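Local coordinates for VgrG protein (PDB 4DTH) that probably cross-links host actin monomers as the toxin domain of a secretion-system spike protein, and binds ATP together with magnesium ions, at residues N29-L34 / T116-H121; G47-A52 / K108-W113; V104-Q109 / G138-E143; L192-S197 / T354-L359. All blocks are in the same frame, centred on the assembly; numbering follows the deposited sequence.

Contact 1 of 4, residues N29-L34 / T116-H121. With SO4 (sulfate ion), chain H.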
loop_
_atom_site.group_PDB
_atom_site.type_symbol
_atom_site.label_atom_id
_atom_site.label_comp_id
_atom_site.label_asym_id
_atom_site.label_seq_id
_atom_site.Cartn_x
_atom_site.Cartn_y
_atom_site.Cartn_z
ATOM N N ASN A 29 3.480 -4.564 8.223
ATOM C CA ASN A 29 4.556 -4.921 9.123
ATOM C C ASN A 29 5.041 -6.350 8.881
ATOM O O ASN A 29 4.400 -7.311 9.325
ATOM C CB ASN A 29 3.973 -4.762 10.538
ATOM C CG ASN A 29 4.905 -4.935 11.694
ATOM O OD1 ASN A 29 4.469 -5.282 12.800
ATOM N ND2 ASN A 29 6.162 -4.638 11.493
ATOM N N GLU A 30 6.174 -6.478 8.167
ATOM C CA GLU A 30 6.753 -7.786 7.856
ATOM C C GLU A 30 7.516 -8.305 9.072
ATOM O O GLU A 30 8.317 -7.586 9.660
ATOM C CB GLU A 30 7.650 -7.707 6.615
ATOM C CG GLU A 30 8.026 -9.053 6.018
ATOM C CD GLU A 30 9.022 -8.972 4.875
ATOM O OE1 GLU A 30 9.173 -9.985 4.160
ATOM O OE2 GLU A 30 9.641 -7.901 4.684
ATOM N N LEU A 31 7.235 -9.535 9.471
ATOM C CA LEU A 31 7.873 -10.125 10.647
ATOM C C LEU A 31 9.176 -10.834 10.302
ATOM O O LEU A 31 9.322 -11.374 9.203
ATOM C CB LEU A 31 6.921 -11.119 11.331
ATOM C CG LEU A 31 5.549 -10.611 11.781
ATOM C CD1 LEU A 31 4.774 -11.710 12.422
ATOM C CD2 LEU A 31 5.654 -9.410 12.747
ATOM N N ALA A 32 10.125 -10.834 11.253
ATOM C CA ALA A 32 11.379 -11.574 11.126
ATOM C C ALA A 32 11.365 -12.702 12.145
ATOM O O ALA A 32 10.776 -12.559 13.223
ATOM C CB ALA A 32 12.574 -10.664 11.380
ATOM N N GLY A 33 11.996 -13.815 11.789
ATOM C CA GLY A 33 12.149 -14.958 12.679
ATOM C C GLY A 33 11.333 -16.180 12.341
ATOM O O GLY A 33 11.508 -17.219 12.984
ATOM N N LEU A 34 10.405 -16.061 11.375
ATOM C CA LEU A 34 9.548 -17.177 10.981
ATOM C C LEU A 34 9.080 -17.047 9.546
ATOM O O LEU A 34 9.264 -16.003 8.902
ATOM C CB LEU A 34 8.323 -17.326 11.938
ATOM C CG LEU A 34 7.324 -16.151 12.052
ATOM C CD1 LEU A 34 6.412 -16.051 10.845
ATOM C CD2 LEU A 34 6.399 -16.354 13.216
ATOM N N THR A 116 4.790 -12.086 20.302
ATOM C CA THR A 116 5.140 -12.913 21.462
ATOM C C THR A 116 4.459 -14.281 21.385
ATOM O O THR A 116 5.072 -15.286 21.738
ATOM C CB THR A 116 4.880 -12.200 22.800
ATOM O OG1 THR A 116 3.477 -12.180 23.093
ATOM C CG2 THR A 116 5.481 -10.811 22.847
ATOM N N HIS A 117 3.204 -14.315 20.903
ATOM C CA HIS A 117 2.448 -15.560 20.725
ATOM C C HIS A 117 3.150 -16.465 19.684
ATOM O O HIS A 117 3.270 -17.679 19.902
ATOM C CB HIS A 117 0.994 -15.236 20.327
ATOM C CG HIS A 117 0.165 -16.447 20.060
ATOM N ND1 HIS A 117 -0.435 -17.153 21.087
ATOM C CD2 HIS A 117 -0.140 -17.040 18.883
ATOM C CE1 HIS A 117 -1.071 -18.159 20.505
ATOM N NE2 HIS A 117 -0.925 -18.129 19.181
ATOM N N PHE A 118 3.642 -15.865 18.578
ATOM C CA PHE A 118 4.390 -16.581 17.533
ATOM C C PHE A 118 5.700 -17.143 18.098
ATOM O O PHE A 118 6.092 -18.251 17.726
ATOM C CB PHE A 118 4.686 -15.654 16.345
ATOM C CG PHE A 118 3.641 -15.558 15.251
ATOM C CD1 PHE A 118 3.073 -16.707 14.703
ATOM C CD2 PHE A 118 3.331 -14.332 14.673
ATOM C CE1 PHE A 118 2.167 -16.622 13.638
ATOM C CE2 PHE A 118 2.420 -14.251 13.611
ATOM C CZ PHE A 118 1.833 -15.395 13.114
ATOM N N THR A 119 6.382 -16.369 18.979
ATOM C CA THR A 119 7.637 -16.785 19.642
ATOM C C THR A 119 7.404 -18.107 20.401
ATOM O O THR A 119 8.210 -19.028 20.275
ATOM C CB THR A 119 8.196 -15.650 20.526
ATOM O OG1 THR A 119 8.410 -14.488 19.722
ATOM C CG2 THR A 119 9.502 -16.041 21.238
ATOM N N THR A 120 6.281 -18.216 21.143
ATOM C CA THR A 120 5.934 -19.445 21.864
ATOM C C THR A 120 5.556 -20.535 20.858
ATOM O O THR A 120 5.980 -21.673 21.023
ATOM C CB THR A 120 4.808 -19.156 22.883
ATOM O OG1 THR A 120 5.300 -18.201 23.818
ATOM C CG2 THR A 120 4.346 -20.402 23.635
ATOM N N HIS A 121 4.791 -20.171 19.801
ATOM C CA HIS A 121 4.331 -21.122 18.783
ATOM C C HIS A 121 5.466 -21.869 18.092
ATOM O O HIS A 121 5.397 -23.078 17.971
ATOM C CB HIS A 121 3.425 -20.430 17.746
ATOM C CG HIS A 121 2.784 -21.390 16.787
ATOM N ND1 HIS A 121 1.604 -22.038 17.098
ATOM C CD2 HIS A 121 3.190 -21.788 15.553
ATOM C CE1 HIS A 121 1.311 -22.785 16.046
ATOM N NE2 HIS A 121 2.237 -22.675 15.093
HETATM S S SO4 H . -1.164 -16.036 24.753
HETATM O O1 SO4 H . -0.674 -16.896 25.826
HETATM O O2 SO4 H . -0.129 -15.897 23.704
HETATM O O3 SO4 H . -2.352 -16.647 24.162
HETATM O O4 SO4 H . -1.484 -14.701 25.306
#
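ND1 of His117 donates a hydrogen bond to O2 of a bound sulfate over 2.9 Å, with an N-H...O angle of 158°, while its neighbour Phe118 turns toward Leu31 and Leu34. Both belong to helix 101-124 of the actin cross-linking domain, which lies along a face of the mixed β-structure and packs on its strands. The sulfate, probably brought in by the crystallisation liquor, sits at the edge of the imidazole in the ring plane. His117 is not its sole anchor, since NE1 of Trp113 in the same helix and the backbone N of Glu136 also bind it.

On the buried side, Phe118 carries the whole of the helix's share of the contact. Leu34 CD2 lies over one face of its ring, 3.9 Å from the centroid and 27° off the normal, a CH-π contact displaced toward the CG end. CG of Leu34 stands between its own backbone N and carbonyl carbon (chi1 61°), which swings the isobutyl group out at the ring. Leu31 comes to another part of the same ring, and each leucine crosses Phe118 at about a right angle. Further strand residues close round the three: Val89 touches both leucines, Ile151 touches Leu34 and Phe118, and Leu60 touches Phe118. No hydrogen bond joins the segments. Leu31 CD1 lies 3.7 Å from Phe118 CE2, beside the CD2-CE2 bond.

Contact 2 of 4, residues G47-A52 / K108-W113. With SO4 (sulfate ion), chain H.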
loop_
_atom_site.group_PDB
_atom_site.type_symbol
_atom_site.label_atom_id
_atom_site.label_comp_id
_atom_site.label_asym_id
_atom_site.label_seq_id
_atom_site.Cartn_x
_atom_site.Cartn_y
_atom_site.Cartn_z
ATOM N N GLY A 47 -5.635 -15.349 8.049
ATOM C CA GLY A 47 -6.269 -15.063 9.324
ATOM C C GLY A 47 -6.312 -13.591 9.656
ATOM O O GLY A 47 -5.893 -12.745 8.861
ATOM N N TYR A 48 -6.818 -13.290 10.844
ATOM C CA TYR A 48 -6.879 -11.929 11.349
ATOM C C TYR A 48 -6.954 -11.904 12.859
ATOM O O TYR A 48 -7.279 -12.918 13.502
ATOM C CB TYR A 48 -8.012 -11.096 10.692
ATOM C CG TYR A 48 -9.417 -11.570 10.995
ATOM C CD1 TYR A 48 -10.006 -12.589 10.250
ATOM C CD2 TYR A 48 -10.185 -10.953 11.978
ATOM C CE1 TYR A 48 -11.315 -13.002 10.495
ATOM C CE2 TYR A 48 -11.494 -11.361 12.236
ATOM C CZ TYR A 48 -12.058 -12.379 11.484
ATOM O OH TYR A 48 -13.344 -12.791 11.725
ATOM N N VAL A 49 -6.601 -10.753 13.424
ATOM C CA VAL A 49 -6.662 -10.526 14.860
ATOM C C VAL A 49 -7.673 -9.431 15.092
ATOM O O VAL A 49 -7.648 -8.404 14.402
ATOM C CB VAL A 49 -5.272 -10.219 15.482
ATOM C CG1 VAL A 49 -5.387 -9.654 16.902
ATOM C CG2 VAL A 49 -4.400 -11.468 15.478
ATOM N N LYS A 50 -8.586 -9.664 16.041
ATOM C CA LYS A 50 -9.592 -8.680 16.393
ATOM C C LYS A 50 -9.551 -8.406 17.895
ATOM O O LYS A 50 -8.964 -9.186 18.654
ATOM C CB LYS A 50 -10.999 -9.143 15.932
ATOM C CG LYS A 50 -11.527 -10.399 16.631
ATOM C CD LYS A 50 -12.848 -10.872 16.048
ATOM C CE LYS A 50 -13.372 -12.078 16.796
ATOM N NZ LYS A 50 -14.579 -12.665 16.151
ATOM N N SER A 51 -10.197 -7.321 18.337
ATOM C CA SER A 51 -10.300 -7.061 19.770
ATOM C C SER A 51 -11.388 -8.016 20.281
ATOM O O SER A 51 -12.182 -8.521 19.475
ATOM C CB SER A 51 -10.714 -5.615 20.023
ATOM O OG SER A 51 -12.026 -5.386 19.537
ATOM N N ALA A 52 -11.440 -8.256 21.600
ATOM C CA ALA A 52 -12.480 -9.103 22.203
ATOM C C ALA A 52 -13.887 -8.541 21.910
ATOM O O ALA A 52 -14.841 -9.307 21.792
ATOM C CB ALA A 52 -12.268 -9.197 23.698
ATOM N N LYS A 108 -0.976 -1.506 17.448
ATOM C CA LYS A 108 0.431 -1.702 17.819
ATOM C C LYS A 108 0.557 -2.774 18.894
ATOM O O LYS A 108 1.377 -3.683 18.765
ATOM C CB LYS A 108 1.037 -0.385 18.317
ATOM C CG LYS A 108 1.257 0.658 17.202
ATOM C CD LYS A 108 1.394 2.077 17.783
ATOM C CE LYS A 108 2.607 2.225 18.686
ATOM N NZ LYS A 108 2.734 3.610 19.216
ATOM N N GLN A 109 -0.276 -2.671 19.949
ATOM C CA GLN A 109 -0.266 -3.622 21.062
ATOM C C GLN A 109 -0.644 -5.037 20.619
ATOM O O GLN A 109 0.003 -6.010 21.046
ATOM C CB GLN A 109 -1.153 -3.113 22.211
ATOM C CG GLN A 109 -0.499 -1.934 22.937
ATOM C CD GLN A 109 -1.431 -1.234 23.890
ATOM O OE1 GLN A 109 -2.294 -0.446 23.491
ATOM N NE2 GLN A 109 -1.230 -1.452 25.177
ATOM N N ALA A 110 -1.673 -5.154 19.741
ATOM C CA ALA A 110 -2.120 -6.458 19.226
ATOM C C ALA A 110 -1.035 -7.114 18.369
ATOM O O ALA A 110 -0.847 -8.326 18.446
ATOM C CB ALA A 110 -3.400 -6.297 18.425
ATOM N N MET A 111 -0.300 -6.310 17.578
ATOM C CA MET A 111 0.795 -6.841 16.759
ATOM C C MET A 111 1.942 -7.325 17.627
ATOM O O MET A 111 2.482 -8.405 17.368
ATOM C CB MET A 111 1.277 -5.795 15.760
ATOM C CG MET A 111 0.317 -5.619 14.607
ATOM S SD MET A 111 1.022 -4.579 13.327
ATOM C CE MET A 111 -0.350 -4.560 12.151
ATOM N N LEU A 112 2.293 -6.555 18.674
ATOM C CA LEU A 112 3.361 -6.945 19.601
ATOM C C LEU A 112 2.968 -8.195 20.372
ATOM O O LEU A 112 3.804 -9.087 20.537
ATOM C CB LEU A 112 3.756 -5.809 20.550
ATOM C CG LEU A 112 4.482 -4.629 19.896
ATOM C CD1 LEU A 112 4.426 -3.407 20.793
ATOM C CD2 LEU A 112 5.929 -4.990 19.520
ATOM N N TRP A 113 1.686 -8.300 20.765
ATOM C CA TRP A 113 1.178 -9.492 21.452
ATOM C C TRP A 113 1.316 -10.702 20.517
ATOM O O TRP A 113 1.780 -11.759 20.953
ATOM C CB TRP A 113 -0.298 -9.339 21.898
ATOM C CG TRP A 113 -0.906 -10.678 22.238
ATOM C CD1 TRP A 113 -0.635 -11.436 23.340
ATOM C CD2 TRP A 113 -1.701 -11.502 21.371
ATOM N NE1 TRP A 113 -1.242 -12.667 23.230
ATOM C CE2 TRP A 113 -1.895 -12.738 22.028
ATOM C CE3 TRP A 113 -2.271 -11.316 20.099
ATOM C CZ2 TRP A 113 -2.649 -13.772 21.469
ATOM C CZ3 TRP A 113 -3.022 -12.341 19.547
ATOM C CH2 TRP A 113 -3.226 -13.542 20.243
HETATM S S SO4 H . -1.164 -16.036 24.753
HETATM O O1 SO4 H . -0.674 -16.896 25.826
HETATM O O2 SO4 H . -0.129 -15.897 23.704
HETATM O O3 SO4 H . -2.352 -16.647 24.162
HETATM O O4 SO4 H . -1.484 -14.701 25.306
#
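Segments 47-52 and 108-113 come closest in backbone terms at Val49 and Ala110, whose CA atoms are 7.5 Å apart, and the side chains of both residues start out toward the opposing segment. Val49 divides its two methyls between two successive turns of the helix. CG1, anti to the backbone N (chi1 166°), meets CB of Ala110 at 4.2 Å. The other branch, CG2, points at the rim of the Trp113 indole, near the ring plane, with CZ3 the closest ring atom at 4.4 Å.

This is helix-on-sheet packing, with Ala110 of helix 101-124 and Val49 of strand 45-51 at the interface; Phe58 of the adjoining strand 56-68 touches Val49, Ala110 and Met111, and Ile142 of strand 140-144 touches Val49 and Trp113. Helix bonding is regular through here, with Trp113 N bonded to Gln109 O.

Trp113 serves two partners with different parts of its rim. While its benzenoid edge faces Val49, the pyrrole N-H gives a nearly straight hydrogen bond to the bound sulfate, NE1 to O4 at 2.9 Å and 170°, and the sulfur atom itself lies in the plane of the indole.

Contact 3 of 4, residues V104-Q109 / G138-E143; sequences VETRKQ and GRFVIE
Phe140 meets Thr106 at its edge and carries Arg139 over one face, with its CZ end directed at the helix. The methyl CG2 of Thr106 comes in near the ring plane, 3.9 Å from Phe140 CE1; it stands anti to the backbone N, whereas OG1 turns back to the carbonyl O of Ala102 one turn earlier in the helix. Over the ring face lies Arg139 CB. The arginine chain is bent at chi2 and chi3 (-141° and -91°), so it folds back and places its guanidinium with Phe140 CZ above the group's centre.

The guanidinium thus also reaches Gln109. Its plane is turned 61° from that of the glutamine amide, and NH2 of Arg139 lies 3.6 Å from Gln109 CB. The aliphatic base of Gln109 is shared, since CB is also 4.1 Å from Phe140 CZ. One turn apart on the helix, Lys108 NZ forms a salt bridge to Glu105 OE1 at 3.2 Å, on the syn side of the carboxylate, and has a second partner in Ser361 O.

Helix 101-124 here packs on the sheet near the start of strand 140-144, with the side chains of Arg139 and Gln109 at the partly exposed rim of this helix-on-sheet layer.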
loop_
_atom_site.group_PDB
_atom_site.type_symbol
_atom_site.label_atom_id
_atom_site.label_comp_id
_atom_site.label_asym_id
_atom_site.label_seq_id
_atom_site.Cartn_x
_atom_site.Cartn_y
_atom_site.Cartn_z
ATOM N N VAL A 104 -5.089 3.343 17.044
ATOM C CA VAL A 104 -3.681 3.255 16.624
ATOM C C VAL A 104 -2.902 2.413 17.646
ATOM O O VAL A 104 -2.143 1.509 17.278
ATOM C CB VAL A 104 -3.058 4.672 16.448
ATOM C CG1 VAL A 104 -1.537 4.601 16.266
ATOM C CG2 VAL A 104 -3.704 5.417 15.283
ATOM N N GLU A 105 -3.119 2.708 18.930
ATOM C CA GLU A 105 -2.446 2.020 20.020
ATOM C C GLU A 105 -2.838 0.560 20.123
ATOM O O GLU A 105 -1.959 -0.280 20.317
ATOM C CB GLU A 105 -2.658 2.771 21.343
ATOM C CG GLU A 105 -1.420 2.810 22.224
ATOM C CD GLU A 105 -0.090 3.149 21.570
ATOM O OE1 GLU A 105 -0.023 4.116 20.774
ATOM O OE2 GLU A 105 0.894 2.435 21.869
ATOM N N THR A 106 -4.138 0.246 19.975
ATOM C CA THR A 106 -4.616 -1.144 20.041
ATOM C C THR A 106 -3.986 -1.989 18.925
ATOM O O THR A 106 -3.592 -3.125 19.190
ATOM C CB THR A 106 -6.146 -1.221 20.066
ATOM O OG1 THR A 106 -6.633 -0.345 21.086
ATOM C CG2 THR A 106 -6.654 -2.631 20.337
ATOM N N ARG A 107 -3.834 -1.423 17.707
ATOM C CA ARG A 107 -3.198 -2.145 16.595
ATOM C C ARG A 107 -1.740 -2.481 16.917
ATOM O O ARG A 107 -1.334 -3.622 16.722
ATOM C CB ARG A 107 -3.290 -1.348 15.285
ATOM C CG ARG A 107 -4.653 -1.454 14.621
ATOM C CD ARG A 107 -5.022 -0.160 13.886
ATOM N NE ARG A 107 -6.282 -0.332 13.160
ATOM C CZ ARG A 107 -7.489 -0.356 13.717
ATOM N NH1 ARG A 107 -7.631 -0.151 15.023
ATOM N NH2 ARG A 107 -8.563 -0.578 12.973
ATOM N N LYS A 108 -0.976 -1.506 17.448
ATOM C CA LYS A 108 0.431 -1.702 17.819
ATOM C C LYS A 108 0.557 -2.774 18.894
ATOM O O LYS A 108 1.377 -3.683 18.765
ATOM C CB LYS A 108 1.037 -0.385 18.317
ATOM C CG LYS A 108 1.257 0.658 17.202
ATOM C CD LYS A 108 1.394 2.077 17.783
ATOM C CE LYS A 108 2.607 2.225 18.686
ATOM N NZ LYS A 108 2.734 3.610 19.216
ATOM N N GLN A 109 -0.276 -2.671 19.949
ATOM C CA GLN A 109 -0.266 -3.622 21.062
ATOM C C GLN A 109 -0.644 -5.037 20.619
ATOM O O GLN A 109 0.003 -6.010 21.046
ATOM C CB GLN A 109 -1.153 -3.113 22.211
ATOM C CG GLN A 109 -0.499 -1.934 22.937
ATOM C CD GLN A 109 -1.431 -1.234 23.890
ATOM O OE1 GLN A 109 -2.294 -0.446 23.491
ATOM N NE2 GLN A 109 -1.230 -1.452 25.177
ATOM N N GLY A 138 -7.293 -11.557 27.560
ATOM C CA GLY A 138 -8.596 -11.455 26.918
ATOM C C GLY A 138 -8.771 -10.280 25.975
ATOM O O GLY A 138 -9.864 -10.115 25.445
ATOM N N ARG A 139 -7.708 -9.473 25.721
ATOM C CA ARG A 139 -7.794 -8.292 24.836
ATOM C C ARG A 139 -7.948 -8.653 23.367
ATOM O O ARG A 139 -8.624 -7.926 22.638
ATOM C CB ARG A 139 -6.550 -7.375 24.960
ATOM C CG ARG A 139 -6.225 -6.852 26.349
ATOM C CD ARG A 139 -5.757 -5.413 26.327
ATOM N NE ARG A 139 -4.309 -5.262 26.204
ATOM C CZ ARG A 139 -3.716 -4.303 25.489
ATOM N NH1 ARG A 139 -4.440 -3.437 24.789
ATOM N NH2 ARG A 139 -2.397 -4.221 25.447
ATOM N N PHE A 140 -7.224 -9.718 22.908
ATOM C CA PHE A 140 -7.132 -10.071 21.494
ATOM C C PHE A 140 -7.552 -11.479 21.146
ATOM O O PHE A 140 -7.375 -12.406 21.940
ATOM C CB PHE A 140 -5.699 -9.801 20.981
ATOM C CG PHE A 140 -5.127 -8.480 21.441
ATOM C CD1 PHE A 140 -5.722 -7.276 21.069
ATOM C CD2 PHE A 140 -4.002 -8.437 22.256
ATOM C CE1 PHE A 140 -5.214 -6.056 21.521
ATOM C CE2 PHE A 140 -3.478 -7.214 22.688
ATOM C CZ PHE A 140 -4.081 -6.030 22.305
ATOM N N VAL A 141 -8.115 -11.633 19.946
ATOM C CA VAL A 141 -8.624 -12.903 19.434
ATOM C C VAL A 141 -8.065 -13.161 18.038
ATOM O O VAL A 141 -8.152 -12.289 17.170
ATOM C CB VAL A 141 -10.188 -12.925 19.417
ATOM C CG1 VAL A 141 -10.724 -14.196 18.759
ATOM C CG2 VAL A 141 -10.780 -12.752 20.812
ATOM N N ILE A 142 -7.506 -14.363 17.825
ATOM C CA ILE A 142 -7.030 -14.793 16.515
ATOM C C ILE A 142 -8.163 -15.563 15.863
ATOM O O ILE A 142 -8.734 -16.462 16.482
ATOM C CB ILE A 142 -5.762 -15.712 16.588
ATOM C CG1 ILE A 142 -4.558 -15.000 17.222
ATOM C CG2 ILE A 142 -5.400 -16.256 15.197
ATOM C CD1 ILE A 142 -3.362 -15.985 17.617
ATOM N N GLU A 143 -8.452 -15.240 14.609
ATOM C CA GLU A 143 -9.407 -15.962 13.783
ATOM C C GLU A 143 -8.585 -16.512 12.619
ATOM O O GLU A 143 -7.769 -15.778 12.055
ATOM C CB GLU A 143 -10.509 -15.032 13.254
ATOM C CG GLU A 143 -11.474 -14.541 14.318
ATOM C CD GLU A 143 -12.553 -15.514 14.760
ATOM O OE1 GLU A 143 -13.264 -15.186 15.736
ATOM O OE2 GLU A 143 -12.691 -16.599 14.146
#

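Contact 4 of 4, residues L192-S197 / T354-L359; sequences LRLLES and TVPNEL
The loop that follows strand 343-352, the strand carrying the magnesium ligand Glu351, receives helix 190-196 here through a single leucine. Leu194 is the helix residue that touches the loop, and it spreads its two methyls over different partners. Extended away from the backbone N (chi1 180°), its chain drives the fork straight at the loop. CD2 enters beside Leu359, 3.8 Å from CG, and is also 4.5 Å from CG of Pro356. CD1 instead lies against the carboxylate end of Glu358, 3.7 Å from CD, so the carboxylate of an exposed acid rests on a methyl group. The bend of Glu358 at chi2 (94°) brings that end back over the leucine. Glu358 and Leu359 each cross the Leu194 side chain at a slant.

Within the loop, Leu359 N bonds to Pro356 O at 3.0 Å, which closes a tight turn and gathers the three partners on one side. The carbonyl O of Leu194 takes two bonds from Ser197, from N at 3.2 Å and from OG at 2.6 Å, the hydroxyl tilted 22° from the carbonyl plane. Phe352 of the preceding strand touches both Leu194 and Leu359. With the Leu359 side chain about 10 Å from the bound ATP, the contact lies near, but not in, the nucleotide site, joining a helix to the loop after strand 343-352.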
loop_
_atom_site.group_PDB
_atom_site.type_symbol
_atom_site.label_atom_id
_atom_site.label_comp_id
_atom_site.label_asym_id
_atom_site.label_seq_id
_atom_site.Cartn_x
_atom_site.Cartn_y
_atom_site.Cartn_z
ATOM N N LEU A 192 -1.814 16.414 5.006
ATOM C CA LEU A 192 -1.797 16.957 3.645
ATOM C C LEU A 192 -0.458 17.589 3.316
ATOM O O LEU A 192 0.073 17.343 2.239
ATOM C CB LEU A 192 -2.949 17.946 3.410
ATOM C CG LEU A 192 -4.323 17.315 3.165
ATOM C CD1 LEU A 192 -5.419 18.364 3.243
ATOM C CD2 LEU A 192 -4.379 16.576 1.811
ATOM N N ARG A 193 0.119 18.335 4.274
ATOM C CA ARG A 193 1.423 18.985 4.103
ATOM C C ARG A 193 2.541 17.953 3.978
ATOM O O ARG A 193 3.445 18.133 3.159
ATOM C CB ARG A 193 1.692 19.985 5.234
ATOM C CG ARG A 193 0.713 21.149 5.188
ATOM C CD ARG A 193 1.117 22.300 6.079
ATOM N NE ARG A 193 0.984 21.979 7.505
ATOM C CZ ARG A 193 -0.124 22.131 8.219
ATOM N NH1 ARG A 193 -1.229 22.594 7.652
ATOM N NH2 ARG A 193 -0.138 21.816 9.507
ATOM N N LEU A 194 2.439 16.837 4.752
ATOM C CA LEU A 194 3.400 15.742 4.677
ATOM C C LEU A 194 3.346 15.111 3.261
ATOM O O LEU A 194 4.389 14.878 2.648
ATOM C CB LEU A 194 3.092 14.685 5.762
ATOM C CG LEU A 194 4.008 13.466 5.809
ATOM C CD1 LEU A 194 5.439 13.857 6.184
ATOM C CD2 LEU A 194 3.470 12.421 6.782
ATOM N N LEU A 195 2.125 14.870 2.741
ATOM C CA LEU A 195 1.934 14.282 1.406
ATOM C C LEU A 195 2.409 15.213 0.302
ATOM O O LEU A 195 3.022 14.754 -0.665
ATOM C CB LEU A 195 0.466 13.903 1.174
ATOM C CG LEU A 195 -0.073 12.747 2.025
ATOM C CD1 LEU A 195 -1.551 12.659 1.888
ATOM C CD2 LEU A 195 0.596 11.416 1.666
ATOM N N GLU A 196 2.146 16.515 0.453
ATOM C CA GLU A 196 2.560 17.529 -0.518
ATOM C C GLU A 196 4.078 17.713 -0.566
ATOM O O GLU A 196 4.603 18.246 -1.551
ATOM C CB GLU A 196 1.854 18.854 -0.253
ATOM C CG GLU A 196 0.380 18.837 -0.621
ATOM C CD GLU A 196 -0.409 19.948 0.039
ATOM O OE1 GLU A 196 0.208 20.957 0.448
ATOM O OE2 GLU A 196 -1.647 19.812 0.143
ATOM N N SER A 197 4.785 17.241 0.476
ATOM C CA SER A 197 6.247 17.295 0.522
ATOM C C SER A 197 6.893 16.198 -0.340
ATOM O O SER A 197 8.118 16.204 -0.492
ATOM C CB SER A 197 6.757 17.250 1.961
ATOM O OG SER A 197 6.718 15.932 2.484
ATOM N N THR A 354 9.267 4.068 3.150
ATOM C CA THR A 354 10.020 4.109 4.406
ATOM C C THR A 354 9.152 4.989 5.309
ATOM O O THR A 354 8.723 6.070 4.874
ATOM C CB THR A 354 11.434 4.699 4.185
ATOM O OG1 THR A 354 12.212 3.745 3.470
ATOM C CG2 THR A 354 12.152 5.018 5.500
ATOM N N VAL A 355 8.871 4.533 6.540
ATOM C CA VAL A 355 8.037 5.315 7.456
ATOM C C VAL A 355 8.829 6.566 7.899
ATOM O O VAL A 355 9.915 6.421 8.470
ATOM C CB VAL A 355 7.507 4.498 8.664
ATOM C CG1 VAL A 355 6.638 5.368 9.571
ATOM C CG2 VAL A 355 6.725 3.265 8.203
ATOM N N PRO A 356 8.319 7.788 7.632
ATOM C CA PRO A 356 9.055 8.992 8.054
ATOM C C PRO A 356 8.915 9.221 9.557
ATOM O O PRO A 356 8.045 8.614 10.194
ATOM C CB PRO A 356 8.386 10.109 7.242
ATOM C CG PRO A 356 6.972 9.645 7.086
ATOM C CD PRO A 356 7.044 8.140 6.966
ATOM N N ASN A 357 9.746 10.119 10.122
ATOM C CA ASN A 357 9.713 10.454 11.553
ATOM C C ASN A 357 8.316 10.857 12.036
ATOM O O ASN A 357 7.896 10.415 13.108
ATOM C CB ASN A 357 10.733 11.550 11.883
ATOM C CG ASN A 357 12.171 11.173 11.614
ATOM O OD1 ASN A 357 12.911 11.905 10.947
ATOM N ND2 ASN A 357 12.604 10.030 12.126
ATOM N N GLU A 358 7.579 11.637 11.216
ATOM C CA GLU A 358 6.217 12.113 11.499
ATOM C C GLU A 358 5.195 10.975 11.729
ATOM O O GLU A 358 4.189 11.188 12.404
ATOM C CB GLU A 358 5.713 13.025 10.365
ATOM C CG GLU A 358 6.503 14.314 10.194
ATOM C CD GLU A 358 7.619 14.280 9.168
ATOM O OE1 GLU A 358 8.250 13.213 8.986
ATOM O OE2 GLU A 358 7.890 15.345 8.568
ATOM N N LEU A 359 5.441 9.789 11.153
ATOM C CA LEU A 359 4.507 8.669 11.256
ATOM C C LEU A 359 5.013 7.484 12.075
ATOM O O LEU A 359 4.289 6.490 12.193
ATOM C CB LEU A 359 4.045 8.201 9.858
ATOM C CG LEU A 359 3.389 9.240 8.930
ATOM C CD1 LEU A 359 3.061 8.614 7.609
ATOM C CD2 LEU A 359 2.122 9.839 9.537
#

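In the fold
Contacts 1, 2 and 3 all use helix 101-124 and the strands beneath it, and lie on the same side of the chain's centre. Contacts 1 and 2 are buried and apolar between their segments, though His117 and Trp113 both bind the same sulfate. Contact 3 is partly buried, and its charged and amide groups mark the margin of the layer. Its centre is only 3 Å from that of contact 2: the two share Lys108 and Gln109, and strands 45-51 and 140-144 are neighbours, tied further by the salt bridge of Lys50 to Glu143. Contact 4, also partly buried, stands apart, 26 to 28 Å between centres, joining another helix to a loop near ATP through one leucine.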